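Protein SCO1, mitochondrial (Saccharomyces cerevisiae, PDB 2B7J) acts as a copper chaperone of the inner mitochondrial membrane, required for accumulation of cytochrome c oxidase subunits 1 and 2 and thought to deliver copper to the oxidase. Local coordinates at residues A[46-51]-A[119-124]; A[82-87]-A[108-113]. All blocks are in the same frame, centred on the assembly; numbering follows the deposited sequence.

Contact 1 (A[46-51]-A[119-124]); sequences IYFGFS and NACKKY. With CU (copper (II) ion), chain E.
Phe48 pushes the outer end of its ring against the start of the Tyr124 side chain. This is helix-on-sheet packing in the thioredoxin-like fold of the SCO1/SenC domain. Strand 44-49 supplies Ile46 and Phe48, and the end of helix 114-123 supplies Ala120 and Cys121, with Tyr124 just beyond it. CE2 of Phe48 lies 3.6 Å from Tyr124 CB. The two side chains cross at about a right angle, and their ring planes meet at 52° with centroids 5.5 Å apart. The pair is therefore an oblique aromatic contact. Two residues earlier on the strand, Ile46 reaches the far end of the tyrosine. Its CG1 stands anti to the carbonyl carbon (chi1 -55°), and the extended chain carries CD1 to 3.3 Å from Tyr124 OH. Across the contact no hydrogen bond forms, and all five touching residues are buried. Met151 of strand 148-151 also packs on both Ile46 and Tyr124. On the helix side of the Phe48 ring, CE1 meets Cys121 CA at 3.8 Å. The cysteine sulfur makes an oblique sulfur-aromatic contact with the same ring, at 4.9 Å from SG to the ring centroid. That sulfur is also a metal ligand. Together with Cys86 SG it binds a copper ion, and the bond from Cys121 SG to copper is 2.4 Å.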
# COMPACT_ATOMS: atom_id res chain seq x y z
N ILE A 46 -1.49 0.91 0.47
CA ILE A 46 -0.07 0.76 0.75
C ILE A 46 0.21 -0.16 1.94
O ILE A 46 -0.52 -0.16 2.93
CB ILE A 46 0.55 2.15 1.02
CG1 ILE A 46 0.26 3.07 -0.16
CG2 ILE A 46 2.04 2.02 1.25
CD1 ILE A 46 0.66 4.50 0.05
N TYR A 47 1.29 -0.94 1.82
CA TYR A 47 1.72 -1.85 2.87
C TYR A 47 3.24 -1.77 3.07
O TYR A 47 4.00 -1.81 2.10
CB TYR A 47 1.32 -3.28 2.53
CG TYR A 47 1.71 -4.27 3.62
CD1 TYR A 47 1.15 -4.17 4.91
CD2 TYR A 47 2.63 -5.28 3.38
CE1 TYR A 47 1.51 -5.06 5.91
CE2 TYR A 47 3.00 -6.17 4.38
CZ TYR A 47 2.43 -6.07 5.64
OH TYR A 47 2.78 -6.99 6.61
N PHE A 48 3.67 -1.65 4.32
CA PHE A 48 5.09 -1.58 4.66
C PHE A 48 5.56 -2.93 5.19
O PHE A 48 4.80 -3.63 5.86
CB PHE A 48 5.35 -0.51 5.72
CG PHE A 48 5.29 0.90 5.20
CD1 PHE A 48 6.44 1.54 4.75
CD2 PHE A 48 4.08 1.59 5.16
CE1 PHE A 48 6.39 2.85 4.27
CE2 PHE A 48 4.02 2.90 4.68
CZ PHE A 48 5.18 3.54 4.23
N GLY A 49 6.80 -3.29 4.89
CA GLY A 49 7.36 -4.55 5.34
C GLY A 49 8.69 -4.77 4.66
O GLY A 49 9.26 -3.83 4.10
N PHE A 50 9.21 -5.99 4.71
CA PHE A 50 10.48 -6.30 4.07
C PHE A 50 10.50 -7.78 3.69
O PHE A 50 9.78 -8.59 4.29
CB PHE A 50 11.68 -5.90 4.96
CG PHE A 50 11.68 -6.52 6.33
CD1 PHE A 50 12.66 -7.45 6.69
CD2 PHE A 50 10.71 -6.17 7.27
CE1 PHE A 50 12.67 -8.03 7.96
CE2 PHE A 50 10.71 -6.75 8.55
CZ PHE A 50 11.68 -7.68 8.90
N SER A 51 11.30 -8.13 2.69
CA SER A 51 11.37 -9.51 2.19
C SER A 51 11.83 -10.51 3.22
O SER A 51 11.47 -11.68 3.13
CB SER A 51 12.26 -9.61 0.95
OG SER A 51 13.63 -9.48 1.28
N ASN A 119 12.31 8.68 4.74
CA ASN A 119 11.27 9.70 4.66
C ASN A 119 9.88 9.10 4.52
O ASN A 119 8.96 9.49 5.24
CB ASN A 119 11.53 10.65 3.50
CG ASN A 119 10.32 11.51 3.18
OD1 ASN A 119 9.58 11.26 2.21
ND2 ASN A 119 10.09 12.52 4.01
N ALA A 120 9.71 8.16 3.60
CA ALA A 120 8.41 7.54 3.39
C ALA A 120 7.87 6.93 4.68
O ALA A 120 6.78 7.29 5.14
CB ALA A 120 8.49 6.47 2.28
N CYS A 121 8.63 6.01 5.27
CA CYS A 121 8.23 5.36 6.51
C CYS A 121 7.85 6.39 7.57
O CYS A 121 6.97 6.15 8.40
CB CYS A 121 9.37 4.48 7.04
SG CYS A 121 9.91 3.19 5.90
N LYS A 122 8.51 7.54 7.55
CA LYS A 122 8.21 8.59 8.52
C LYS A 122 6.86 9.25 8.23
O LYS A 122 6.04 9.42 9.14
CB LYS A 122 9.32 9.64 8.52
CG LYS A 122 9.17 10.71 9.61
CD LYS A 122 10.34 11.69 9.59
CE LYS A 122 10.18 12.77 10.67
NZ LYS A 122 10.23 12.23 12.06
N LYS A 123 6.64 9.61 6.96
CA LYS A 123 5.40 10.27 6.54
C LYS A 123 4.16 9.45 6.81
O LYS A 123 3.05 9.98 6.81
CB LYS A 123 5.45 10.60 5.05
CG LYS A 123 5.70 12.07 4.75
CD LYS A 123 7.02 12.53 5.31
CE LYS A 123 7.29 13.96 4.89
NZ LYS A 123 7.13 14.11 3.41
N TYR A 124 4.34 8.15 7.01
CA TYR A 124 3.22 7.27 7.29
C TYR A 124 3.29 6.86 8.76
O TYR A 124 2.54 6.00 9.22
CB TYR A 124 3.26 6.04 6.36
CG TYR A 124 2.73 6.35 4.96
CD1 TYR A 124 3.53 7.01 4.02
CD2 TYR A 124 1.40 6.08 4.63
CE1 TYR A 124 3.02 7.40 2.79
CE2 TYR A 124 0.88 6.47 3.40
CZ TYR A 124 1.68 7.13 2.48
OH TYR A 124 1.14 7.53 1.27
CU CU E . 9.59 1.32 7.30

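Contact 2 (A[82-87]-A[108-113]); sequences LFITCD and LGLTGT. With CU (copper (II) ion), chain E.
Leu110 sets its CD1 methyl against both Leu82 and Ile84 of the neighbouring strand. Strands 80-85 and 108-111 are parallel partners in a beta-alpha-beta unit, joined through helix 93-99, within the thioredoxin-like sheet. The axes of segments 82-85 and 108-111 are at 30° to each other. Leu110 CG stands anti to the carbonyl carbon (chi1 -51°), which brings the branched end up to the two neighbours. CD1 of Leu110 is 3.8 Å from Ile84 CG1. Leu110 CD1 is 3.9 Å from Leu82 CD2, and both pairs of side chains meet at a slant. Leu108 lies on this same apolar face. Phe83 points to the other face, where its side chain packs on Tyr99 of helix 93-99. Its partner there is Gly109, which has no side chain, and the glycine CA makes a CA-H...O contact to Phe83 O. Three backbone hydrogen bonds hold the register. Phe83 N gives to Leu108 O at 2.9 Å. Leu110 N gives to Phe83 O at 2.7 Å. Thr85 N meets Leu110 O at 3.2 Å. Further along, Thr85 turns its CG2 methyl to Thr111 OG1, 3.5 Å away. Asp91 ties both threonine hydroxyls, bonding Thr85 OG1 through its carboxylate and Thr111 OG1 through its backbone O. Past the strand, Cys86 points away from strand 108-111 and binds copper through SG at 2.2 Å. The chain bends here in an ST turn, in which Thr85 OG1 accepts from Asp87 N at 3.1 Å.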
# COMPACT_ATOMS: atom_id res chain seq x y z
N LEU A 82 0.55 -1.11 -3.37
CA LEU A 82 1.96 -0.76 -3.24
C LEU A 82 2.62 -1.39 -2.02
O LEU A 82 2.09 -1.33 -0.91
CB LEU A 82 2.11 0.76 -3.15
CG LEU A 82 1.61 1.63 -4.31
CD1 LEU A 82 1.52 3.09 -3.87
CD2 LEU A 82 2.54 1.48 -5.51
N PHE A 83 3.79 -1.99 -2.22
CA PHE A 83 4.54 -2.60 -1.13
C PHE A 83 5.88 -1.88 -0.98
O PHE A 83 6.81 -2.08 -1.77
CB PHE A 83 4.78 -4.09 -1.39
CG PHE A 83 5.52 -4.77 -0.26
CD1 PHE A 83 6.75 -5.38 -0.48
CD2 PHE A 83 4.99 -4.79 1.03
CE1 PHE A 83 7.44 -5.99 0.57
CE2 PHE A 83 5.68 -5.39 2.08
CZ PHE A 83 6.91 -5.99 1.85
N ILE A 84 5.96 -1.05 0.04
CA ILE A 84 7.16 -0.28 0.33
C ILE A 84 8.03 -1.03 1.34
O ILE A 84 7.55 -1.50 2.37
CB ILE A 84 6.76 1.11 0.87
CG1 ILE A 84 5.88 1.80 -0.17
CG2 ILE A 84 8.00 1.94 1.19
CD1 ILE A 84 5.41 3.16 0.23
N THR A 85 9.30 -1.19 1.02
CA THR A 85 10.19 -1.90 1.91
C THR A 85 10.66 -0.96 3.01
O THR A 85 10.59 0.26 2.85
CB THR A 85 11.42 -2.45 1.17
OG1 THR A 85 12.26 -3.14 2.10
CG2 THR A 85 12.20 -1.30 0.52
N CYS A 86 11.13 -1.54 4.11
CA CYS A 86 11.63 -0.77 5.24
C CYS A 86 13.09 -1.10 5.42
O CYS A 86 13.80 -0.47 6.20
CB CYS A 86 10.87 -1.14 6.52
SG CYS A 86 9.13 -0.71 6.48
N ASP A 87 13.54 -2.10 4.67
CA ASP A 87 14.92 -2.54 4.72
C ASP A 87 15.58 -2.27 3.37
O ASP A 87 15.80 -3.19 2.58
CB ASP A 87 14.98 -4.04 5.07
CG ASP A 87 16.38 -4.59 5.02
OD1 ASP A 87 17.34 -3.79 5.11
OD2 ASP A 87 16.53 -5.84 4.92
N LEU A 108 2.94 -3.77 -6.60
CA LEU A 108 4.19 -3.19 -7.06
C LEU A 108 5.03 -2.76 -5.86
O LEU A 108 4.60 -1.94 -5.05
CB LEU A 108 3.91 -1.97 -7.96
CG LEU A 108 5.14 -1.24 -8.49
CD1 LEU A 108 5.84 -2.15 -9.48
CD2 LEU A 108 4.76 0.07 -9.16
N GLY A 109 6.23 -3.33 -5.74
CA GLY A 109 7.09 -2.98 -4.63
C GLY A 109 7.88 -1.70 -4.88
O GLY A 109 8.40 -1.49 -5.97
N LEU A 110 7.96 -0.84 -3.87
CA LEU A 110 8.71 0.40 -4.00
C LEU A 110 9.93 0.34 -3.08
O LEU A 110 9.88 -0.26 -2.01
CB LEU A 110 7.83 1.59 -3.61
CG LEU A 110 6.48 1.66 -4.31
CD1 LEU A 110 5.73 2.90 -3.84
CD2 LEU A 110 6.68 1.68 -5.83
N THR A 111 11.01 0.99 -3.49
CA THR A 111 12.24 0.99 -2.71
C THR A 111 13.08 2.21 -3.06
O THR A 111 12.65 3.06 -3.82
CB THR A 111 13.02 -0.32 -2.95
OG1 THR A 111 14.23 -0.30 -2.19
CG2 THR A 111 13.33 -0.49 -4.40
N GLY A 112 14.28 2.31 -2.50
CA GLY A 112 15.15 3.43 -2.78
C GLY A 112 16.33 3.49 -1.84
O GLY A 112 16.75 2.47 -1.31
N THR A 113 16.89 4.68 -1.63
CA THR A 113 18.02 4.83 -0.72
C THR A 113 17.53 4.93 0.73
O THR A 113 16.32 5.07 0.98
CB THR A 113 18.86 6.10 -1.03
OG1 THR A 113 18.04 7.27 -0.88
CG2 THR A 113 19.40 6.05 -2.45
CU CU E . 9.59 1.32 7.30

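The centres of the two contacts are 7 Å apart, and both belong to one sheet. Strands 44-49 and 80-85 are neighbours in it, and 108-111 follows on the far side of 80-85. Along the chain the order is 46-51, 82-87, 108-113, 119-124, so contact 2 falls within the span that contact 1 encloses. Strand 108-111 runs on into helix 114-123, which then packs back over the sheet. Backbone pairs bridge the contacts, with Tyr47 N and Leu82 O 2.9 Å apart in a probable hydrogen bond. Cys121 from contact 1 and Cys86 from contact 2 share one copper ion. His144 also binds copper with Cys86, and by similarity it is a probable copper ligand alongside Cys53 and Cys57.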